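PDB 6J61: flavin-dependent thymidylate synthase from Thermus thermophilus, which probably catalyses the FAD- and NADPH-dependent reductive methylation of dUMP to dTMP, taking the methyl group from methylenetetrahydrofolate. Local coordinates for residues T85-I91 with T166-Q172; Q79-H83 with H179-R184. All coordinates share one frame; numbering follows the deposited sequence.

Interaction 1: residues T85-I91 with T166-Q172. With FAD (flavin-adenine dinucleotide), chain J.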
loop_
_atom_site.group_PDB
_atom_site.type_symbol
_atom_site.label_atom_id
_atom_site.label_comp_id
_atom_site.label_asym_id
_atom_site.label_seq_id
_atom_site.Cartn_x
_atom_site.Cartn_y
_atom_site.Cartn_z
ATOM N N THR A 85 5.145 -2.592 -2.945
ATOM C CA THR A 85 4.001 -2.490 -3.844
ATOM C C THR A 85 3.780 -3.705 -4.733
ATOM O O THR A 85 2.945 -3.677 -5.633
ATOM C CB THR A 85 4.113 -1.239 -4.746
ATOM O OG1 THR A 85 5.344 -1.292 -5.481
ATOM C CG2 THR A 85 4.063 0.047 -3.906
ATOM N N ALA A 86 4.513 -4.776 -4.484
ATOM C CA ALA A 86 4.356 -5.965 -5.293
ATOM C C ALA A 86 3.771 -7.153 -4.518
ATOM O O ALA A 86 3.670 -7.132 -3.295
ATOM C CB ALA A 86 5.704 -6.347 -5.898
ATOM N N SER A 87 3.369 -8.179 -5.252
ATOM C CA SER A 87 2.836 -9.387 -4.647
ATOM C C SER A 87 3.898 -10.455 -4.897
ATOM O O SER A 87 4.298 -10.695 -6.036
ATOM C CB SER A 87 1.502 -9.770 -5.296
ATOM O OG SER A 87 0.496 -8.799 -5.026
ATOM N N VAL A 88 4.377 -11.079 -3.835
ATOM C CA VAL A 88 5.414 -12.081 -3.986
ATOM C C VAL A 88 5.042 -13.370 -3.290
ATOM O O VAL A 88 4.277 -13.352 -2.325
ATOM C CB VAL A 88 6.770 -11.565 -3.417
ATOM C CG1 VAL A 88 6.524 -10.635 -2.256
ATOM C CG2 VAL A 88 7.615 -12.721 -2.916
ATOM N N ASN A 89 5.538 -14.487 -3.826
ATOM C CA ASN A 89 5.345 -15.795 -3.216
ATOM C C ASN A 89 6.644 -16.549 -3.391
ATOM O O ASN A 89 7.064 -16.834 -4.504
ATOM C CB ASN A 89 4.197 -16.582 -3.836
ATOM C CG ASN A 89 3.762 -17.735 -2.938
ATOM O OD1 ASN A 89 4.393 -18.794 -2.903
ATOM N ND2 ASN A 89 2.703 -17.513 -2.173
ATOM N N GLU A 90 7.285 -16.853 -2.277
ATOM C CA GLU A 90 8.570 -17.518 -2.296
ATOM C C GLU A 90 8.554 -18.950 -1.767
ATOM O O GLU A 90 7.708 -19.313 -0.950
ATOM C CB GLU A 90 9.560 -16.663 -1.495
ATOM C CG GLU A 90 10.884 -17.322 -1.158
ATOM C CD GLU A 90 11.907 -16.334 -0.615
ATOM O OE1 GLU A 90 11.548 -15.523 0.266
ATOM O OE2 GLU A 90 13.074 -16.371 -1.069
ATOM N N ILE A 91 9.492 -19.752 -2.262
ATOM C CA ILE A 91 9.662 -21.133 -1.834
ATOM C C ILE A 91 10.093 -21.096 -0.369
ATOM O O ILE A 91 11.187 -20.631 -0.057
ATOM C CB ILE A 91 10.764 -21.833 -2.684
ATOM C CG1 ILE A 91 10.139 -22.416 -3.950
ATOM C CG2 ILE A 91 11.465 -22.918 -1.886
ATOM C CD1 ILE A 91 11.093 -23.208 -4.795
ATOM N N THR A 166 17.162 -18.876 -4.374
ATOM C CA THR A 166 15.776 -19.010 -3.943
ATOM C C THR A 166 14.874 -18.603 -5.102
ATOM O O THR A 166 15.295 -17.865 -5.987
ATOM C CB THR A 166 15.482 -18.121 -2.711
ATOM O OG1 THR A 166 14.098 -18.234 -2.355
ATOM C CG2 THR A 166 15.807 -16.662 -3.009
ATOM N N GLU A 167 13.641 -19.096 -5.116
ATOM C CA GLU A 167 12.731 -18.755 -6.203
ATOM C C GLU A 167 11.460 -18.140 -5.688
ATOM O O GLU A 167 11.042 -18.413 -4.561
ATOM C CB GLU A 167 12.332 -19.983 -7.013
ATOM C CG GLU A 167 13.458 -20.810 -7.539
ATOM C CD GLU A 167 12.952 -21.936 -8.417
ATOM O OE1 GLU A 167 13.738 -22.865 -8.676
ATOM O OE2 GLU A 167 11.774 -21.893 -8.852
ATOM N N PHE A 168 10.834 -17.332 -6.540
ATOM C CA PHE A 168 9.581 -16.684 -6.205
ATOM C C PHE A 168 8.846 -16.119 -7.418
ATOM O O PHE A 168 9.399 -15.995 -8.510
ATOM C CB PHE A 168 9.821 -15.555 -5.198
ATOM C CG PHE A 168 10.800 -14.502 -5.671
ATOM C CD1 PHE A 168 12.161 -14.634 -5.409
ATOM C CD2 PHE A 168 10.349 -13.352 -6.322
ATOM C CE1 PHE A 168 13.069 -13.630 -5.777
ATOM C CE2 PHE A 168 11.247 -12.342 -6.697
ATOM C CZ PHE A 168 12.614 -12.481 -6.420
ATOM N N TYR A 169 7.578 -15.800 -7.201
ATOM C CA TYR A 169 6.732 -15.194 -8.216
ATOM C C TYR A 169 6.640 -13.724 -7.830
ATOM O O TYR A 169 6.351 -13.399 -6.681
ATOM C CB TYR A 169 5.336 -15.826 -8.197
ATOM C CG TYR A 169 5.162 -16.943 -9.197
ATOM C CD1 TYR A 169 6.172 -17.887 -9.396
ATOM C CD2 TYR A 169 3.986 -17.057 -9.948
ATOM C CE1 TYR A 169 6.021 -18.911 -10.321
ATOM C CE2 TYR A 169 3.819 -18.085 -10.876
ATOM C CZ TYR A 169 4.842 -19.009 -11.060
ATOM O OH TYR A 169 4.699 -20.038 -11.974
ATOM N N TRP A 170 6.898 -12.840 -8.783
ATOM C CA TRP A 170 6.845 -11.410 -8.536
ATOM C C TRP A 170 5.768 -10.817 -9.443
ATOM O O TRP A 170 5.854 -10.890 -10.670
ATOM C CB TRP A 170 8.230 -10.805 -8.818
ATOM C CG TRP A 170 8.373 -9.326 -8.556
ATOM C CD1 TRP A 170 8.337 -8.313 -9.481
ATOM C CD2 TRP A 170 8.560 -8.698 -7.286
ATOM N NE1 TRP A 170 8.489 -7.093 -8.858
ATOM C CE2 TRP A 170 8.627 -7.300 -7.512
ATOM C CE3 TRP A 170 8.678 -9.178 -5.974
ATOM C CZ2 TRP A 170 8.803 -6.383 -6.477
ATOM C CZ3 TRP A 170 8.856 -8.256 -4.936
ATOM C CH2 TRP A 170 8.916 -6.877 -5.197
ATOM N N LYS A 171 4.733 -10.258 -8.819
ATOM C CA LYS A 171 3.614 -9.637 -9.538
ATOM C C LYS A 171 3.606 -8.134 -9.271
ATOM O O LYS A 171 3.470 -7.702 -8.122
ATOM C CB LYS A 171 2.286 -10.238 -9.073
ATOM C CG LYS A 171 1.114 -9.878 -9.968
ATOM C CD LYS A 171 0.372 -8.621 -9.527
ATOM C CE LYS A 171 -0.558 -8.902 -8.380
ATOM N NZ LYS A 171 -1.135 -7.664 -7.789
ATOM N N GLN A 172 3.728 -7.336 -10.325
ATOM C CA GLN A 172 3.762 -5.891 -10.148
ATOM C C GLN A 172 3.255 -5.110 -11.352
ATOM O O GLN A 172 3.475 -5.500 -12.489
ATOM C CB GLN A 172 5.198 -5.471 -9.814
ATOM C CG GLN A 172 5.365 -4.043 -9.353
ATOM C CD GLN A 172 6.711 -3.833 -8.711
ATOM O OE1 GLN A 172 7.727 -4.312 -9.222
ATOM N NE2 GLN A 172 6.735 -3.123 -7.585
HETATM P PA FAD J . 0.648 -7.341 4.894
HETATM O O1A FAD J . 1.857 -7.485 4.052
HETATM O O2A FAD J . 0.943 -6.270 6.061
HETATM O O5B FAD J . -0.566 -6.841 3.965
HETATM C C5B FAD J . -1.742 -6.678 4.762
HETATM C C4B FAD J . -2.922 -6.415 3.826
HETATM O O4B FAD J . -2.768 -5.119 3.199
HETATM C C3B FAD J . -2.991 -7.441 2.693
HETATM O O3B FAD J . -3.730 -8.598 3.061
HETATM C C2B FAD J . -3.637 -6.638 1.560
HETATM O O2B FAD J . -5.069 -6.647 1.682
HETATM C C1B FAD J . -3.020 -5.227 1.753
HETATM N N9A FAD J . -1.755 -5.051 0.975
HETATM C C8A FAD J . -0.505 -4.742 1.477
HETATM N N7A FAD J . 0.371 -4.659 0.515
HETATM C C5A FAD J . -0.242 -4.905 -0.671
HETATM C C6A FAD J . 0.173 -4.956 -2.040
HETATM N N6A FAD J . 1.486 -4.719 -2.389
HETATM N N1A FAD J . -0.745 -5.239 -2.990
HETATM C C2A FAD J . -2.030 -5.474 -2.684
HETATM N N3A FAD J . -2.464 -5.437 -1.419
HETATM C C4A FAD J . -1.618 -5.161 -0.394
HETATM N N1 FAD J . 4.574 -16.585 1.775
HETATM C C2 FAD J . 5.381 -17.079 0.827
HETATM O O2 FAD J . 5.975 -16.291 0.113
HETATM N N3 FAD J . 5.561 -18.415 0.626
HETATM C C4 FAD J . 4.910 -19.362 1.399
HETATM O O4 FAD J . 5.078 -20.554 1.211
HETATM C C4X FAD J . 3.990 -18.864 2.472
HETATM N N5 FAD J . 3.303 -19.670 3.274
HETATM C C5X FAD J . 2.466 -19.192 4.248
HETATM C C6 FAD J . 1.734 -20.110 5.090
HETATM C C7 FAD J . 0.876 -19.634 6.086
HETATM C C7M FAD J . 0.123 -20.636 6.942
HETATM C C8 FAD J . 0.715 -18.216 6.287
HETATM C C8M FAD J . -0.211 -17.672 7.361
HETATM C C9 FAD J . 1.419 -17.303 5.480
HETATM C C9A FAD J . 2.304 -17.760 4.444
HETATM N N10 FAD J . 3.032 -16.858 3.595
HETATM C C10 FAD J . 3.867 -17.379 2.611
HETATM C "C1'" FAD J . 2.944 -15.385 3.717
HETATM C "C2'" FAD J . 1.578 -14.778 3.315
HETATM O "O2'" FAD J . 1.191 -15.160 1.984
HETATM C "C3'" FAD J . 1.663 -13.236 3.453
HETATM O "O3'" FAD J . 2.698 -12.707 2.599
HETATM C "C4'" FAD J . 1.966 -12.825 4.914
HETATM O "O4'" FAD J . 1.266 -13.667 5.841
HETATM C "C5'" FAD J . 1.548 -11.387 5.130
HETATM O "O5'" FAD J . 0.124 -11.339 5.155
HETATM P P FAD J . -0.341 -9.899 4.625
HETATM O O1P FAD J . 0.104 -9.719 3.212
HETATM O O2P FAD J . -1.945 -9.829 4.731
HETATM O O3P FAD J . 0.311 -8.763 5.631
#

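Interaction 2: residues Q79-H83 with H179-R184. With FAD (flavin-adenine dinucleotide), chain N; PO4 (phosphate ion), chain F; PO4 (phosphate ion), chain L.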
loop_
_atom_site.group_PDB
_atom_site.type_symbol
_atom_site.label_atom_id
_atom_site.label_comp_id
_atom_site.label_asym_id
_atom_site.label_seq_id
_atom_site.Cartn_x
_atom_site.Cartn_y
_atom_site.Cartn_z
ATOM N N GLN A 79 16.768 -7.333 -1.157
ATOM C CA GLN A 79 16.749 -5.961 -1.653
ATOM C C GLN A 79 15.535 -5.840 -2.547
ATOM O O GLN A 79 14.859 -4.816 -2.595
ATOM C CB GLN A 79 18.000 -5.672 -2.472
ATOM C CG GLN A 79 19.256 -6.166 -1.805
ATOM C CD GLN A 79 20.498 -5.682 -2.500
ATOM O OE1 GLN A 79 20.603 -5.761 -3.722
ATOM N NE2 GLN A 79 21.459 -5.183 -1.725
ATOM N N TRP A 80 15.268 -6.913 -3.263
ATOM C CA TRP A 80 14.140 -6.936 -4.149
ATOM C C TRP A 80 12.845 -6.804 -3.348
ATOM O O TRP A 80 11.918 -6.100 -3.764
ATOM C CB TRP A 80 14.134 -8.250 -4.926
ATOM C CG TRP A 80 13.350 -8.216 -6.199
ATOM C CD1 TRP A 80 12.098 -7.693 -6.391
ATOM C CD2 TRP A 80 13.749 -8.770 -7.452
ATOM N NE1 TRP A 80 11.694 -7.892 -7.694
ATOM C CE2 TRP A 80 12.691 -8.551 -8.366
ATOM C CE3 TRP A 80 14.895 -9.435 -7.893
ATOM C CZ2 TRP A 80 12.751 -8.974 -9.693
ATOM C CZ3 TRP A 80 14.950 -9.860 -9.214
ATOM C CH2 TRP A 80 13.888 -9.629 -10.097
ATOM N N PHE A 81 12.780 -7.470 -2.199
ATOM C CA PHE A 81 11.565 -7.446 -1.392
ATOM C C PHE A 81 11.321 -6.145 -0.633
ATOM O O PHE A 81 10.256 -5.965 -0.048
ATOM C CB PHE A 81 11.534 -8.645 -0.429
ATOM C CG PHE A 81 11.489 -9.985 -1.121
ATOM C CD1 PHE A 81 11.437 -10.073 -2.514
ATOM C CD2 PHE A 81 11.531 -11.164 -0.383
ATOM C CE1 PHE A 81 11.432 -11.322 -3.161
ATOM C CE2 PHE A 81 11.526 -12.415 -1.021
ATOM C CZ PHE A 81 11.476 -12.488 -2.409
ATOM N N ARG A 82 12.301 -5.245 -0.654
ATOM C CA ARG A 82 12.166 -3.947 0.007
ATOM C C ARG A 82 11.048 -3.163 -0.667
ATOM O O ARG A 82 10.554 -2.182 -0.121
ATOM C CB ARG A 82 13.467 -3.142 -0.092
ATOM C CG ARG A 82 14.597 -3.640 0.793
ATOM C CD ARG A 82 14.269 -3.460 2.268
ATOM N NE ARG A 82 15.197 -4.179 3.143
ATOM C CZ ARG A 82 16.514 -4.009 3.139
ATOM N NH1 ARG A 82 17.070 -3.140 2.303
ATOM N NH2 ARG A 82 17.273 -4.717 3.965
ATOM N N HIS A 83 10.683 -3.600 -1.869
ATOM C CA HIS A 83 9.628 -2.985 -2.663
ATOM C C HIS A 83 8.319 -3.637 -2.252
ATOM O O HIS A 83 8.018 -4.779 -2.619
ATOM C CB HIS A 83 9.904 -3.197 -4.152
ATOM C CG HIS A 83 11.177 -2.560 -4.616
ATOM N ND1 HIS A 83 11.215 -1.318 -5.211
ATOM C CD2 HIS A 83 12.465 -2.971 -4.522
ATOM C CE1 HIS A 83 12.470 -0.990 -5.462
ATOM N NE2 HIS A 83 13.248 -1.974 -5.053
ATOM N N HIS A 179 9.316 2.123 -11.420
ATOM C CA HIS A 179 9.929 2.651 -10.214
ATOM C C HIS A 179 11.086 1.715 -9.837
ATOM O O HIS A 179 12.212 2.151 -9.599
ATOM C CB HIS A 179 8.893 2.686 -9.093
ATOM C CG HIS A 179 9.404 3.252 -7.805
ATOM N ND1 HIS A 179 9.670 4.594 -7.635
ATOM C CD2 HIS A 179 9.679 2.660 -6.618
ATOM C CE1 HIS A 179 10.083 4.805 -6.397
ATOM N NE2 HIS A 179 10.097 3.649 -5.759
ATOM N N PHE A 180 10.785 0.423 -9.798
ATOM C CA PHE A 180 11.756 -0.618 -9.462
ATOM C C PHE A 180 12.981 -0.547 -10.371
ATOM O O PHE A 180 14.129 -0.627 -9.917
ATOM C CB PHE A 180 11.093 -1.998 -9.600
ATOM C CG PHE A 180 12.045 -3.151 -9.455
ATOM C CD1 PHE A 180 12.547 -3.503 -8.214
ATOM C CD2 PHE A 180 12.447 -3.873 -10.563
ATOM C CE1 PHE A 180 13.434 -4.556 -8.077
ATOM C CE2 PHE A 180 13.335 -4.926 -10.434
ATOM C CZ PHE A 180 13.828 -5.267 -9.185
ATOM N N LEU A 181 12.723 -0.406 -11.661
ATOM C CA LEU A 181 13.779 -0.339 -12.647
ATOM C C LEU A 181 14.645 0.899 -12.497
ATOM O O LEU A 181 15.862 0.814 -12.610
ATOM C CB LEU A 181 13.167 -0.397 -14.035
ATOM C CG LEU A 181 12.523 -1.743 -14.365
ATOM C CD1 LEU A 181 11.836 -1.670 -15.734
ATOM C CD2 LEU A 181 13.589 -2.813 -14.360
ATOM N N LYS A 182 14.015 2.044 -12.240
ATOM C CA LYS A 182 14.729 3.300 -12.056
ATOM C C LYS A 182 15.713 3.187 -10.896
ATOM O O LYS A 182 16.827 3.699 -10.973
ATOM C CB LYS A 182 13.737 4.436 -11.789
ATOM C CG LYS A 182 14.362 5.790 -11.472
ATOM C CD LYS A 182 15.273 6.274 -12.596
ATOM C CE LYS A 182 16.026 7.564 -12.218
ATOM N NZ LYS A 182 17.066 7.958 -13.223
ATOM N N LEU A 183 15.304 2.510 -9.827
ATOM C CA LEU A 183 16.162 2.334 -8.662
ATOM C C LEU A 183 17.196 1.221 -8.801
ATOM O O LEU A 183 18.353 1.401 -8.441
ATOM C CB LEU A 183 15.317 2.069 -7.418
ATOM C CG LEU A 183 14.565 3.283 -6.874
ATOM C CD1 LEU A 183 13.534 2.833 -5.844
ATOM C CD2 LEU A 183 15.563 4.271 -6.277
ATOM N N ARG A 184 16.786 0.075 -9.328
ATOM C CA ARG A 184 17.700 -1.045 -9.462
ATOM C C ARG A 184 18.568 -1.012 -10.707
ATOM O O ARG A 184 19.507 -1.803 -10.846
ATOM C CB ARG A 184 16.914 -2.343 -9.389
ATOM C CG ARG A 184 16.111 -2.434 -8.119
ATOM C CD ARG A 184 17.004 -2.342 -6.889
ATOM N NE ARG A 184 16.199 -2.241 -5.680
ATOM C CZ ARG A 184 16.690 -2.188 -4.450
ATOM N NH1 ARG A 184 17.995 -2.232 -4.255
ATOM N NH2 ARG A 184 15.869 -2.078 -3.414
HETATM P PA FAD N . 8.115 0.393 -2.885
HETATM O O1A FAD N . 8.357 -0.458 -1.695
HETATM O O2A FAD N . 7.599 -0.530 -4.109
HETATM O O5B FAD N . 6.986 1.472 -2.517
HETATM C C5B FAD N . 6.865 2.424 -3.577
HETATM C C4B FAD N . 6.109 3.622 -3.017
HETATM O O4B FAD N . 4.798 3.194 -2.585
HETATM C C3B FAD N . 6.805 4.178 -1.787
HETATM O O3B FAD N . 7.807 5.149 -2.091
HETATM C C2B FAD N . 5.661 4.743 -0.957
HETATM O O2B FAD N . 5.396 6.098 -1.340
HETATM C C1B FAD N . 4.482 3.783 -1.272
HETATM N N9A FAD N . 4.293 2.712 -0.245
HETATM C C8A FAD N . 4.254 1.358 -0.481
HETATM N N7A FAD N . 4.069 0.697 0.629
HETATM C C5A FAD N . 3.972 1.564 1.658
HETATM C C6A FAD N . 3.773 1.441 3.066
HETATM N N6A FAD N . 3.629 0.196 3.649
HETATM N N1A FAD N . 3.725 2.563 3.821
HETATM C C2A FAD N . 3.863 3.781 3.274
HETATM N N3A FAD N . 4.054 3.945 1.955
HETATM C C4A FAD N . 4.115 2.881 1.120
HETATM N N1 FAD N . 16.975 0.349 3.107
HETATM C C2 FAD N . 17.375 0.001 4.341
HETATM O O2 FAD N . 16.615 -0.655 5.032
HETATM N N3 FAD N . 18.581 0.346 4.856
HETATM C C4 FAD N . 19.497 1.091 4.138
HETATM O O4 FAD N . 20.579 1.395 4.618
HETATM C C4X FAD N . 19.110 1.516 2.752
HETATM N N5 FAD N . 19.904 2.241 1.964
HETATM C C5X FAD N . 19.528 2.619 0.708
HETATM C C6 FAD N . 20.420 3.408 -0.100
HETATM C C7 FAD N . 20.048 3.802 -1.382
HETATM C C7M FAD N . 21.021 4.635 -2.197
HETATM C C8 FAD N . 18.768 3.425 -1.919
HETATM C C8M FAD N . 18.348 3.846 -3.311
HETATM C C9 FAD N . 17.876 2.653 -1.154
HETATM C C9A FAD N . 18.227 2.232 0.174
HETATM N N10 FAD N . 17.341 1.448 0.987
HETATM C C10 FAD N . 17.754 1.080 2.273
HETATM C "C1'" FAD N . 16.003 1.011 0.512
HETATM C "C2'" FAD N . 14.924 2.124 0.568
HETATM O "O2'" FAD N . 14.830 2.679 1.883
HETATM C "C3'" FAD N . 13.552 1.547 0.138
HETATM O "O3'" FAD N . 13.104 0.579 1.103
HETATM C "C4'" FAD N . 13.635 0.881 -1.273
HETATM O "O4'" FAD N . 14.429 1.684 -2.168
HETATM C "C5'" FAD N . 12.236 0.716 -1.862
HETATM O "O5'" FAD N . 11.804 1.989 -2.339
HETATM P P FAD N . 10.201 2.095 -2.212
HETATM O O1P FAD N . 9.764 1.728 -0.834
HETATM O O2P FAD N . 9.799 3.610 -2.536
HETATM O O3P FAD N . 9.526 1.104 -3.356
HETATM P P PO4 F . 19.010 -2.343 0.048
HETATM O O1 PO4 F . 19.690 -2.090 -1.253
HETATM O O2 PO4 F . 19.835 -1.790 1.152
HETATM O O3 PO4 F . 18.836 -3.804 0.238
HETATM O O4 PO4 F . 17.682 -1.687 0.051
HETATM P P PO4 L . 21.250 -4.814 2.054
HETATM O O1 PO4 L . 21.477 -5.844 1.008
HETATM O O2 PO4 L . 22.008 -5.180 3.277
HETATM O O3 PO4 L . 19.803 -4.744 2.373
HETATM O O4 PO4 L . 21.708 -3.491 1.557
#

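Interaction 1: residues T85-I91 with T166-Q172
With CG of Trp170 turned opposite the backbone N (chi1 -178°), the indole lies with one face under the methyl of Ala86; Glu90 uses the same first rotamer (chi1 168°) and an extended chain to carry its carboxylate to Thr166. The framework is antiparallel beta pairing: strand 87-90, part of the ThyX motif and outermost in this chain's five-stranded antiparallel sheet, runs against strand 165-173. Ser87 and Lys171 form a hydrogen-bonded pair closed in both directions, Ser87 N to Lys171 O and Lys171 N to Ser87 O, each 2.9 Å. Asn89 and Tyr169 repeat the pattern, and Ile91 N closes the end on Glu167 O at 3.1 Å.

Val88, Glu90, Phe168 and Trp170 share one face of the sheet. Ala86 CB stands over the six-membered indole ring, although the modelled separation is too short to be trusted, and Val88 CB approaches Trp170 CE3 at 4.0 Å. The Glu90 OE2 to Thr166 OG1 hydrogen bond is doubtfully short; the other oxygen, OE1, makes a salt bridge with Arg82 of a neighbouring subunit. At the opposite end, Trp170 NE1 donates to Gln172 OE1, leaving Gln172 NE2 turned to Thr85 OG1, 3.1 Å away and nearly in the amide plane. That hydroxyl also bonds a second FAD, at O2A.

Because Glu90 sits in a non-hydrogen-bonded pair, its backbone polar atoms face away from strand 165-173, where they form two hydrogen bonds with the flavin ring: FAD N3 donates to Glu90 O at 2.8 Å, and Glu90 N reaches FAD O2 at 2.8 Å with a nearly straight N-H...O angle of 174°.

Interaction 2: residues Q79-H83 with H179-R184
Arg184 grips His83 side-on, joining helix 174-184 to the type I beta turn Trp80-His83, whose last two residues open the ThyX motif. Among the polar contacts, Arg184 NE and NH2 both donate to His83 NE2, at 3.0 Å and 3.1 Å; NE lies close to the imidazole plane, whereas NH2 is tilted 31° from it. Arg184 CG lies over one face of Phe180, and a bend at chi2 (-59°) then turns the rest of the chain toward His83.

The aromatic contacts form a cluster. Phe180 makes an offset stack on the five-membered ring of Trp80, with centroids 4.5 Å apart, and presents its edge to the face of His83, CD1 standing over the imidazole centre. With an alanine in place of His83, the guanidinium of Arg184 would probably lose its shared acceptor and be freer to turn, and the edge of Phe180 would face a gap.

Ligand contacts complete the site, predicted to bind dUMP, with Arg184 probably its activating residue. Gln79 NE2 and Arg82 NH2 hold one phosphate ion, probably from the crystallisation liquor, while Arg82 also pairs with Glu90 of a neighbouring subunit. On the helix side, His179 NE2 donates to FAD O2P at 3.2 Å.

The centres of the two interactions lie about 13 Å apart, and interaction 1 is nested along the chain inside the loop closed by interaction 2. Helix 74-80 passes through the turn of interaction 2 into strand 87-90, and strand 165-173 runs on into helix 174-184, so each half of one contact continues into a half of the other. They meet directly where Trp170 and Phe168 pack edge-to-face with Trp80, and Phe81 packs against Phe168. The edge strand and the helix-turn site thereby share one aromatic core. Both touch the same neighbouring subunit, in keeping with FAD sites built from three monomers of the tetramer.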